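Local coordinates for protein S.cerevisiae chromosome XVI reading frame ORF YPL253c (Saccharomyces cerevisiae, PDB 2O0A) that recruits the minus-end-directed motor Kar3 to microtubules and targets it to, or keeps it at, the spindle pole body, its C-terminal domain having a motor fold without a nucleotide-binding site, at residues Y126-Q131 / I201-F206; S106-L111 / F223-L228; S55-K60 / I282-Q287. One frame throughout, in Å; residues are numbered along the deposited sequence.

Interaction 1 (Y126-Q131 / I201-F206); sequences YVITLQ and IKVQFF
Thr129 and Gln204 face each other as a hydrogen-bonded pair of two antiparallel strands, and the glutamine side chain crosses the threonine obliquely. Six backbone bonds join the strands, two in each of the pairs Val127/Phe206, Thr129/Gln204 and Gln131/Lys202. Gln204 CG stands anti to its own carbonyl carbon (chi1 -61°) and the chain then runs extended, which carries it past the threonine hydroxyl. Gln204 CB starts 3.2 Å from Thr129 OG1; CG and CD follow at 3.5 and 3.7 Å from Thr129 OG1, and the terminal OE1 comes to 3.0 Å from Thr129 OG1. A water links the threonine hydroxyl to Lys202 O, and a second water bridges Gln131 OE1 and Lys202 NZ, whose side chains run alongside each other. The polar ends of that pair are also held from outside: Gln131 NE2 donates to Leu167 O and Ser169 O, Lys202 NZ to Ile165 O. On the same face, Phe206 turns its ring edge to the methyl group Thr129 CG2.

The reverse face, of Ile128, Leu130, Val203 and Phe205, is apolar. Beside it, at the strand's start, Tyr126 receives the ring edge of Phe205 on its face in a T-shaped stack, centroids 5.6 Å apart and planes at 75°, while Phe205 CB sits over that tyrosine ring in a CH-pi contact. Ile128 runs beside Phe205, and its CG2 branch meets Val203 CG1 at 3.5 Å. Leu130 CD1 touches both Ile201 CG2 and Val203 CG2.

Both strands belong to the central mixed sheet of the motor fold. Strand 126-136 also pairs with strand 172-174, and strand 197-207 with strand 221-228. Helix 105-116 lies over the face of Ile128, Leu130 and Phe205, through Ala116, Ile112 and Leu115.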
loop_
_atom_site.group_PDB
_atom_site.type_symbol
_atom_site.label_atom_id
_atom_site.label_comp_id
_atom_site.label_asym_id
_atom_site.label_seq_id
_atom_site.Cartn_x
_atom_site.Cartn_y
_atom_site.Cartn_z
ATOM N N TYR A 126 -7.873 -18.648 6.257
ATOM C CA TYR A 126 -8.808 -17.575 6.635
ATOM C C TYR A 126 -10.009 -17.512 5.726
ATOM O O TYR A 126 -9.916 -17.835 4.531
ATOM C CB TYR A 126 -8.127 -16.196 6.539
ATOM C CG TYR A 126 -6.881 -16.060 7.364
ATOM C CD1 TYR A 126 -6.946 -15.699 8.709
ATOM C CD2 TYR A 126 -5.620 -16.275 6.787
ATOM C CE1 TYR A 126 -5.789 -15.580 9.476
ATOM C CE2 TYR A 126 -4.470 -16.131 7.526
ATOM C CZ TYR A 126 -4.552 -15.804 8.872
ATOM O OH TYR A 126 -3.391 -15.680 9.609
ATOM N N VAL A 127 -11.130 -17.044 6.286
ATOM C CA VAL A 127 -12.199 -16.512 5.441
ATOM C C VAL A 127 -11.925 -15.013 5.285
ATOM O O VAL A 127 -11.623 -14.316 6.256
ATOM C CB VAL A 127 -13.601 -16.743 6.033
ATOM C CG1 VAL A 127 -14.672 -16.044 5.193
ATOM C CG2 VAL A 127 -13.904 -18.240 6.063
ATOM N N ILE A 128 -11.980 -14.555 4.045
ATOM C CA ILE A 128 -11.507 -13.213 3.681
ATOM C C ILE A 128 -12.671 -12.346 3.218
ATOM O O ILE A 128 -13.453 -12.761 2.350
ATOM C CB ILE A 128 -10.420 -13.299 2.562
ATOM C CG1 ILE A 128 -9.248 -14.144 3.057
ATOM C CG2 ILE A 128 -9.950 -11.902 2.147
ATOM C CD1 ILE A 128 -8.192 -14.440 2.015
ATOM N N THR A 129 -12.800 -11.157 3.805
ATOM C CA THR A 129 -13.823 -10.204 3.369
ATOM C C THR A 129 -13.200 -8.946 2.790
ATOM O O THR A 129 -12.038 -8.646 3.051
ATOM C CB THR A 129 -14.728 -9.759 4.535
ATOM O OG1 THR A 129 -13.995 -8.893 5.401
ATOM C CG2 THR A 129 -15.195 -10.964 5.324
ATOM N N LEU A 130 -13.990 -8.216 2.016
ATOM C CA LEU A 130 -13.523 -6.973 1.418
ATOM C C LEU A 130 -14.615 -5.917 1.373
ATOM O O LEU A 130 -15.766 -6.221 1.075
ATOM C CB LEU A 130 -12.957 -7.249 0.010
ATOM C CG LEU A 130 -12.228 -6.108 -0.719
ATOM C CD1 LEU A 130 -11.072 -6.616 -1.600
ATOM C CD2 LEU A 130 -13.209 -5.269 -1.546
ATOM N N GLN A 131 -14.214 -4.693 1.688
ATOM C CA GLN A 131 -15.011 -3.486 1.431
ATOM C C GLN A 131 -14.139 -2.513 0.666
ATOM O O GLN A 131 -12.920 -2.555 0.791
ATOM C CB GLN A 131 -15.446 -2.834 2.743
ATOM C CG GLN A 131 -16.350 -3.735 3.578
ATOM C CD GLN A 131 -16.565 -3.187 4.947
ATOM O OE1 GLN A 131 -15.689 -3.279 5.806
ATOM N NE2 GLN A 131 -17.731 -2.610 5.173
ATOM N N ILE A 201 -9.579 0.245 0.778
ATOM C CA ILE A 201 -10.012 -1.139 0.752
ATOM C C ILE A 201 -9.707 -1.733 2.113
ATOM O O ILE A 201 -8.597 -1.636 2.577
ATOM C CB ILE A 201 -9.327 -1.913 -0.398
ATOM C CG1 ILE A 201 -10.071 -1.601 -1.693
ATOM C CG2 ILE A 201 -9.328 -3.442 -0.133
ATOM C CD1 ILE A 201 -9.444 -2.149 -2.947
ATOM N N LYS A 202 -10.724 -2.283 2.763
ATOM C CA LYS A 202 -10.526 -2.941 4.046
ATOM C C LYS A 202 -10.770 -4.425 3.852
ATOM O O LYS A 202 -11.821 -4.834 3.336
ATOM C CB LYS A 202 -11.484 -2.374 5.106
ATOM C CG LYS A 202 -11.362 -3.103 6.442
ATOM C CD LYS A 202 -12.328 -2.531 7.445
ATOM C CE LYS A 202 -12.084 -3.212 8.796
ATOM N NZ LYS A 202 -13.167 -2.892 9.792
ATOM N N VAL A 203 -9.776 -5.230 4.224
ATOM C CA VAL A 203 -9.861 -6.679 4.110
ATOM C C VAL A 203 -9.801 -7.232 5.530
ATOM O O VAL A 203 -8.942 -6.827 6.329
ATOM C CB VAL A 203 -8.691 -7.242 3.254
ATOM C CG1 VAL A 203 -8.696 -8.771 3.253
ATOM C CG2 VAL A 203 -8.758 -6.702 1.823
ATOM N N GLN A 204 -10.716 -8.139 5.869
ATOM C CA GLN A 204 -10.650 -8.817 7.166
ATOM C C GLN A 204 -10.250 -10.270 6.925
ATOM O O GLN A 204 -10.769 -10.912 6.014
ATOM C CB GLN A 204 -12.001 -8.793 7.859
ATOM C CG GLN A 204 -12.533 -7.412 8.155
ATOM C CD GLN A 204 -13.924 -7.484 8.778
ATOM O OE1 GLN A 204 -14.893 -7.927 8.147
ATOM N NE2 GLN A 204 -14.013 -7.084 10.025
ATOM N N PHE A 205 -9.342 -10.764 7.750
ATOM C CA PHE A 205 -8.916 -12.158 7.702
ATOM C C PHE A 205 -9.439 -12.862 8.960
ATOM O O PHE A 205 -8.927 -12.610 10.040
ATOM C CB PHE A 205 -7.381 -12.249 7.672
ATOM C CG PHE A 205 -6.754 -11.680 6.414
ATOM C CD1 PHE A 205 -6.520 -12.496 5.297
ATOM C CD2 PHE A 205 -6.389 -10.339 6.362
ATOM C CE1 PHE A 205 -5.947 -11.966 4.110
ATOM C CE2 PHE A 205 -5.790 -9.804 5.198
ATOM C CZ PHE A 205 -5.585 -10.617 4.072
ATOM N N PHE A 206 -10.450 -13.719 8.807
ATOM C CA PHE A 206 -11.037 -14.445 9.936
ATOM C C PHE A 206 -10.438 -15.842 9.982
ATOM O O PHE A 206 -10.643 -16.624 9.051
ATOM C CB PHE A 206 -12.548 -14.569 9.763
ATOM C CG PHE A 206 -13.284 -13.290 9.946
ATOM C CD1 PHE A 206 -13.680 -12.885 11.217
ATOM C CD2 PHE A 206 -13.573 -12.477 8.858
ATOM C CE1 PHE A 206 -14.380 -11.690 11.406
ATOM C CE2 PHE A 206 -14.270 -11.275 9.049
ATOM C CZ PHE A 206 -14.663 -10.890 10.322
HETATM O O HOH W 1 -13.817 -6.075 4.998
HETATM O O HOH W 2 -15.773 -2.446 8.449
#

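Interaction 2 (S106-L111 / F223-L228); sequences SLRESL and FYFIEL
Arg108 and Glu227 form a two-pronged salt bridge, NE and NH2 of the arginine each taking one carboxylate oxygen. The bond from Arg108 NE to Glu227 OE1 is 2.9 Å long and nearly straight at 168°; it uses the syn lone pair of OE1 and lies close to the guanidinium plane. Its companion, from Arg108 NH2 to Glu227 OE2 at 3.0 Å, is more bent, consistent with the 57° between the guanidinium and carboxylate planes. A bend at chi3 (-50°) swings the end of the arginine out of its extended run and brings NE to the acid. The buried charges have further partners: NH1 donates to Phe185 O and Cys187 O, NH2 also meets Asp188, and Glu227 OE2 accepts from Asn229 ND2. Such a network would probably favour the charged forms of both residues.

Segment 106-111 of helix 105-116 runs nearly antiparallel to 223-228, their axes 11.0 Å apart. The helix follows strand 94-99, the place where kinesin motor domains carry the P-loop and the helix after it. In this domain, which lacks a nucleotide-binding site, the helix still lies on the central sheet.

Beneath the salt bridge, Arg108 CB and CG pass near Phe225 CE2. Leu111 supplies the closest packing: its CD2 methyl sits over the Phe225 face, 3.6 Å from the ring centroid in a CH-pi contact. Leu111 CD2 also reaches the ring edge of Phe223, 3.9 Å from its CE2. Leu107 CD2 approaches the far end of Phe225, at CZ. Farther out, Phe76 of helix 72-89 adjoins Leu111, and Phe94 meets the ring of Phe223.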
loop_
_atom_site.group_PDB
_atom_site.type_symbol
_atom_site.label_atom_id
_atom_site.label_comp_id
_atom_site.label_asym_id
_atom_site.label_seq_id
_atom_site.Cartn_x
_atom_site.Cartn_y
_atom_site.Cartn_z
ATOM N N SER A 106 -4.285 -1.898 -11.945
ATOM C CA SER A 106 -3.592 -3.175 -12.051
ATOM C C SER A 106 -2.963 -3.598 -10.718
ATOM O O SER A 106 -2.891 -4.794 -10.404
ATOM C CB SER A 106 -2.525 -3.135 -13.157
ATOM O OG SER A 106 -1.527 -2.198 -12.826
ATOM N N LEU A 107 -2.507 -2.619 -9.934
ATOM C CA LEU A 107 -1.921 -2.914 -8.620
ATOM C C LEU A 107 -2.984 -3.455 -7.674
ATOM O O LEU A 107 -2.755 -4.435 -6.941
ATOM C CB LEU A 107 -1.244 -1.676 -8.021
ATOM C CG LEU A 107 -0.420 -1.969 -6.766
ATOM C CD1 LEU A 107 0.895 -2.742 -7.106
ATOM C CD2 LEU A 107 -0.107 -0.680 -6.022
ATOM N N ARG A 108 -4.152 -2.817 -7.704
ATOM C CA ARG A 108 -5.305 -3.248 -6.931
ATOM C C ARG A 108 -5.720 -4.684 -7.280
ATOM O O ARG A 108 -5.913 -5.517 -6.393
ATOM C CB ARG A 108 -6.462 -2.264 -7.141
ATOM C CG ARG A 108 -7.652 -2.537 -6.233
ATOM C CD ARG A 108 -8.871 -1.752 -6.690
ATOM N NE ARG A 108 -8.524 -0.360 -6.890
ATOM C CZ ARG A 108 -8.768 0.374 -7.979
ATOM N NH1 ARG A 108 -9.460 -0.077 -9.024
ATOM N NH2 ARG A 108 -8.349 1.622 -7.993
ATOM N N GLU A 109 -5.801 -4.959 -8.583
ATOM C CA GLU A 109 -6.118 -6.279 -9.116
ATOM C C GLU A 109 -5.114 -7.317 -8.602
ATOM O O GLU A 109 -5.490 -8.369 -8.082
ATOM C CB GLU A 109 -6.035 -6.188 -10.639
ATOM C CG GLU A 109 -6.362 -7.437 -11.417
ATOM C CD GLU A 109 -6.330 -7.184 -12.919
ATOM O OE1 GLU A 109 -5.283 -6.740 -13.444
ATOM O OE2 GLU A 109 -7.364 -7.424 -13.575
ATOM N N SER A 110 -3.832 -6.988 -8.733
ATOM C CA SER A 110 -2.760 -7.883 -8.309
ATOM C C SER A 110 -2.796 -8.152 -6.813
ATOM O O SER A 110 -2.545 -9.275 -6.377
ATOM C CB SER A 110 -1.398 -7.330 -8.729
ATOM O OG SER A 110 -1.305 -7.397 -10.152
ATOM N N LEU A 111 -3.135 -7.120 -6.046
ATOM C CA LEU A 111 -3.222 -7.263 -4.602
ATOM C C LEU A 111 -4.281 -8.296 -4.251
ATOM O O LEU A 111 -4.033 -9.213 -3.476
ATOM C CB LEU A 111 -3.575 -5.923 -3.943
ATOM C CG LEU A 111 -3.857 -5.971 -2.441
ATOM C CD1 LEU A 111 -2.658 -6.461 -1.631
ATOM C CD2 LEU A 111 -4.291 -4.603 -1.977
ATOM N N PHE A 223 -6.673 -5.515 7.435
ATOM C CA PHE A 223 -5.711 -4.953 6.490
ATOM C C PHE A 223 -6.365 -3.817 5.715
ATOM O O PHE A 223 -7.490 -3.969 5.243
ATOM C CB PHE A 223 -5.252 -6.051 5.524
ATOM C CG PHE A 223 -4.540 -5.512 4.312
ATOM C CD1 PHE A 223 -3.305 -4.890 4.461
ATOM C CD2 PHE A 223 -5.111 -5.610 3.038
ATOM C CE1 PHE A 223 -2.632 -4.353 3.371
ATOM C CE2 PHE A 223 -4.451 -5.078 1.914
ATOM C CZ PHE A 223 -3.202 -4.443 2.078
ATOM N N TYR A 224 -5.653 -2.692 5.560
ATOM C CA TYR A 224 -6.179 -1.543 4.824
ATOM C C TYR A 224 -5.269 -1.221 3.667
ATOM O O TYR A 224 -4.078 -0.994 3.872
ATOM C CB TYR A 224 -6.297 -0.303 5.724
ATOM C CG TYR A 224 -7.096 -0.552 6.971
ATOM C CD1 TYR A 224 -8.446 -0.192 7.037
ATOM C CD2 TYR A 224 -6.492 -1.126 8.094
ATOM C CE1 TYR A 224 -9.186 -0.425 8.201
ATOM C CE2 TYR A 224 -7.235 -1.364 9.251
ATOM C CZ TYR A 224 -8.560 -1.013 9.291
ATOM O OH TYR A 224 -9.287 -1.231 10.449
ATOM N N PHE A 225 -5.841 -1.187 2.465
ATOM C CA PHE A 225 -5.126 -0.743 1.272
ATOM C C PHE A 225 -5.627 0.643 0.914
ATOM O O PHE A 225 -6.803 0.828 0.570
ATOM C CB PHE A 225 -5.364 -1.736 0.138
ATOM C CG PHE A 225 -4.742 -1.350 -1.176
ATOM C CD1 PHE A 225 -3.398 -1.029 -1.272
ATOM C CD2 PHE A 225 -5.509 -1.385 -2.338
ATOM C CE1 PHE A 225 -2.816 -0.704 -2.510
ATOM C CE2 PHE A 225 -4.940 -1.071 -3.580
ATOM C CZ PHE A 225 -3.586 -0.727 -3.668
ATOM N N ILE A 226 -4.733 1.618 1.032
ATOM C CA ILE A 226 -5.071 3.015 0.797
ATOM C C ILE A 226 -4.498 3.420 -0.559
ATOM O O ILE A 226 -3.319 3.210 -0.820
ATOM C CB ILE A 226 -4.496 3.911 1.917
ATOM C CG1 ILE A 226 -5.069 3.511 3.277
ATOM C CG2 ILE A 226 -4.705 5.397 1.575
ATOM C CD1 ILE A 226 -6.593 3.600 3.382
ATOM N N GLU A 227 -5.346 3.981 -1.433
ATOM C CA GLU A 227 -4.894 4.447 -2.736
ATOM C C GLU A 227 -4.985 5.965 -2.790
ATOM O O GLU A 227 -6.068 6.538 -2.677
ATOM C CB GLU A 227 -5.712 3.822 -3.863
ATOM C CG GLU A 227 -5.434 2.339 -4.032
ATOM C CD GLU A 227 -6.356 1.706 -5.057
ATOM O OE1 GLU A 227 -7.455 1.263 -4.679
ATOM O OE2 GLU A 227 -5.967 1.630 -6.225
ATOM N N LEU A 228 -3.836 6.597 -2.959
ATOM C CA LEU A 228 -3.772 8.028 -3.204
ATOM C C LEU A 228 -3.186 8.162 -4.602
ATOM O O LEU A 228 -1.983 8.162 -4.762
ATOM C CB LEU A 228 -2.903 8.706 -2.148
ATOM C CG LEU A 228 -3.471 8.698 -0.726
ATOM C CD1 LEU A 228 -2.393 8.915 0.289
ATOM C CD2 LEU A 228 -4.607 9.735 -0.608
#

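Interaction 3 (S55-K60 / I282-Q287); sequences SEHVYK and ISEEVQ
His57 NE2 donates to Glu284 OE1 across 3.1 Å, a His-carboxylate hydrogen bond made by two side chains reaching out from loop and helix. The imidazole leaves the backbone with CG anti to N (chi1 -164°), and the glutamate does likewise before running extended, which carries its carboxylate toward His57. OE1 offers its syn lone pair. The acceptor lies somewhat out of the imidazole plane, and the bond is bent to 144°. Two neighbours steady the histidine: Ser55 OG accepts its backbone N-H in an ST turn, and Tyr59 OH lies over the centre of one His57 ring face, 3.6 Å above the plane. In return, His57 CD2 rests over a face of the tyrosine ring.

Gln287 ties the helix to the strand's backbone. Beyond an extended chi2 its amide is turned at chi3 (89°), so that Gln287 NE2 reaches Lys60 O at 2.9 Å and also donates to Ser283 O, one turn back in its own helix. A water adds a second donor to Lys60 O and links it to Ser283 OG, whose own bond goes to Leu280 O. Replacing Gln287 by an alanine is likely to take from Lys60 O its direct bond to the helix, and from Ser283 O the amide donor.

Strand 58-60 is an outer strand of a small three-stranded antiparallel sheet, like the lobe that flanks the main sheet of kinesin heads, and Tyr59 pairs with Ile50 of strand 49-52. Helix 276-289 packs on strand 27-32 at Cys28 and, through Ile282, on helix 231-243.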
loop_
_atom_site.group_PDB
_atom_site.type_symbol
_atom_site.label_atom_id
_atom_site.label_comp_id
_atom_site.label_asym_id
_atom_site.label_seq_id
_atom_site.Cartn_x
_atom_site.Cartn_y
_atom_site.Cartn_z
ATOM N N SER A 55 20.824 18.369 -8.591
ATOM C CA SER A 55 20.768 18.870 -7.213
ATOM C C SER A 55 21.700 18.063 -6.305
ATOM O O SER A 55 22.109 18.528 -5.235
ATOM C CB SER A 55 19.341 18.791 -6.680
ATOM O OG SER A 55 19.052 17.478 -6.235
ATOM N N GLU A 56 22.028 16.850 -6.746
ATOM C CA GLU A 56 22.820 15.891 -5.971
ATOM C C GLU A 56 22.113 15.403 -4.688
ATOM O O GLU A 56 22.757 14.843 -3.793
ATOM C CB GLU A 56 24.213 16.464 -5.661
ATOM C CG GLU A 56 25.127 16.566 -6.881
ATOM C CD GLU A 56 26.359 17.422 -6.633
ATOM O OE1 GLU A 56 27.467 16.855 -6.541
ATOM O OE2 GLU A 56 26.216 18.660 -6.526
ATOM N N HIS A 57 20.791 15.593 -4.606
ATOM C CA HIS A 57 20.035 15.172 -3.418
ATOM C C HIS A 57 19.818 13.660 -3.390
ATOM O O HIS A 57 19.381 13.077 -4.382
ATOM C CB HIS A 57 18.682 15.881 -3.325
ATOM C CG HIS A 57 18.054 15.794 -1.969
ATOM N ND1 HIS A 57 17.686 16.908 -1.248
ATOM C CD2 HIS A 57 17.737 14.726 -1.197
ATOM C CE1 HIS A 57 17.168 16.531 -0.093
ATOM N NE2 HIS A 57 17.186 15.212 -0.038
ATOM N N VAL A 58 20.110 13.056 -2.240
ATOM C CA VAL A 58 19.975 11.610 -2.021
ATOM C C VAL A 58 18.656 11.248 -1.330
ATOM O O VAL A 58 18.356 11.744 -0.228
ATOM C CB VAL A 58 21.177 11.055 -1.191
ATOM C CG1 VAL A 58 21.033 9.581 -0.942
ATOM C CG2 VAL A 58 22.499 11.340 -1.912
ATOM N N TYR A 59 17.880 10.380 -1.989
ATOM C CA TYR A 59 16.630 9.856 -1.438
ATOM C C TYR A 59 16.745 8.349 -1.248
ATOM O O TYR A 59 16.903 7.612 -2.207
ATOM C CB TYR A 59 15.449 10.185 -2.355
ATOM C CG TYR A 59 15.220 11.666 -2.532
ATOM C CD1 TYR A 59 14.490 12.383 -1.599
ATOM C CD2 TYR A 59 15.752 12.348 -3.638
ATOM C CE1 TYR A 59 14.274 13.746 -1.759
ATOM C CE2 TYR A 59 15.544 13.711 -3.802
ATOM C CZ TYR A 59 14.813 14.397 -2.851
ATOM O OH TYR A 59 14.591 15.740 -2.996
ATOM N N LYS A 60 16.673 7.921 0.005
ATOM C CA LYS A 60 16.779 6.503 0.344
ATOM C C LYS A 60 15.404 5.885 0.598
ATOM O O LYS A 60 14.451 6.579 0.982
ATOM C CB LYS A 60 17.681 6.305 1.563
ATOM C CG LYS A 60 19.097 6.807 1.342
ATOM C CD LYS A 60 20.035 6.297 2.411
ATOM C CE LYS A 60 21.056 7.358 2.775
ATOM N NZ LYS A 60 21.689 7.078 4.093
ATOM N N ILE A 282 8.251 13.792 -0.335
ATOM C CA ILE A 282 7.308 13.147 0.573
ATOM C C ILE A 282 7.911 11.886 1.171
ATOM O O ILE A 282 7.749 11.630 2.364
ATOM C CB ILE A 282 5.965 12.891 -0.125
ATOM C CG1 ILE A 282 5.334 14.247 -0.464
ATOM C CG2 ILE A 282 5.026 12.062 0.770
ATOM C CD1 ILE A 282 4.100 14.193 -1.306
ATOM N N SER A 283 8.650 11.145 0.351
ATOM C CA SER A 283 9.315 9.930 0.817
ATOM C C SER A 283 10.252 10.231 1.987
ATOM O O SER A 283 10.378 9.427 2.913
ATOM C CB SER A 283 10.040 9.217 -0.334
ATOM O OG SER A 283 11.281 9.834 -0.655
ATOM N N GLU A 284 10.901 11.395 1.960
ATOM C CA GLU A 284 11.757 11.776 3.095
ATOM C C GLU A 284 10.974 12.098 4.379
ATOM O O GLU A 284 11.398 11.730 5.476
ATOM C CB GLU A 284 12.707 12.927 2.726
ATOM C CG GLU A 284 13.903 13.034 3.670
ATOM C CD GLU A 284 14.885 14.130 3.295
ATOM O OE1 GLU A 284 15.151 14.321 2.088
ATOM O OE2 GLU A 284 15.408 14.792 4.216
ATOM N N GLU A 285 9.834 12.761 4.241
ATOM C CA GLU A 285 8.963 13.058 5.373
ATOM C C GLU A 285 8.371 11.793 5.999
ATOM O O GLU A 285 8.268 11.680 7.217
ATOM C CB GLU A 285 7.828 13.965 4.936
ATOM C CG GLU A 285 8.247 15.333 4.433
ATOM C CD GLU A 285 7.042 16.130 4.050
ATOM O OE1 GLU A 285 6.435 15.810 3.002
ATOM O OE2 GLU A 285 6.675 17.057 4.809
ATOM N N VAL A 286 7.974 10.848 5.149
ATOM C CA VAL A 286 7.447 9.577 5.632
ATOM C C VAL A 286 8.445 8.881 6.556
ATOM O O VAL A 286 8.068 8.381 7.622
ATOM C CB VAL A 286 7.064 8.643 4.449
ATOM C CG1 VAL A 286 6.882 7.182 4.916
ATOM C CG2 VAL A 286 5.817 9.158 3.756
ATOM N N GLN A 287 9.712 8.879 6.149
ATOM C CA GLN A 287 10.752 8.105 6.827
ATOM C C GLN A 287 11.471 8.854 7.951
ATOM O O GLN A 287 12.313 8.263 8.641
ATOM C CB GLN A 287 11.765 7.580 5.798
ATOM C CG GLN A 287 11.136 6.643 4.769
ATOM C CD GLN A 287 12.105 6.225 3.680
ATOM O OE1 GLN A 287 12.816 5.224 3.814
ATOM N NE2 GLN A 287 12.120 6.973 2.581
HETATM O O HOH W 3 16.578 12.136 1.660
HETATM O O HOH W 4 13.528 9.201 0.722
#

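How the interactions relate
From the N terminus, the chain first lays down 55-60, then 106-111 and 126-131, and the partners return in reverse order. Interaction 1 closes first, when 201-206 pairs with 126-131; 223-228 then closes interaction 2 around it, and 282-287 closes interaction 3 around both. The three loops are thus nested, and none cross. Interactions 1 and 2 touch directly: strands 197-207 and 221-228 are successive in the chain and adjacent in the central sheet, and Ile201 packs on Arg108. Interaction 3 stands apart, its centre about 24 Å from that of interaction 2 and about 34 Å from that of interaction 1, joining the small lobe to the C-terminal helix.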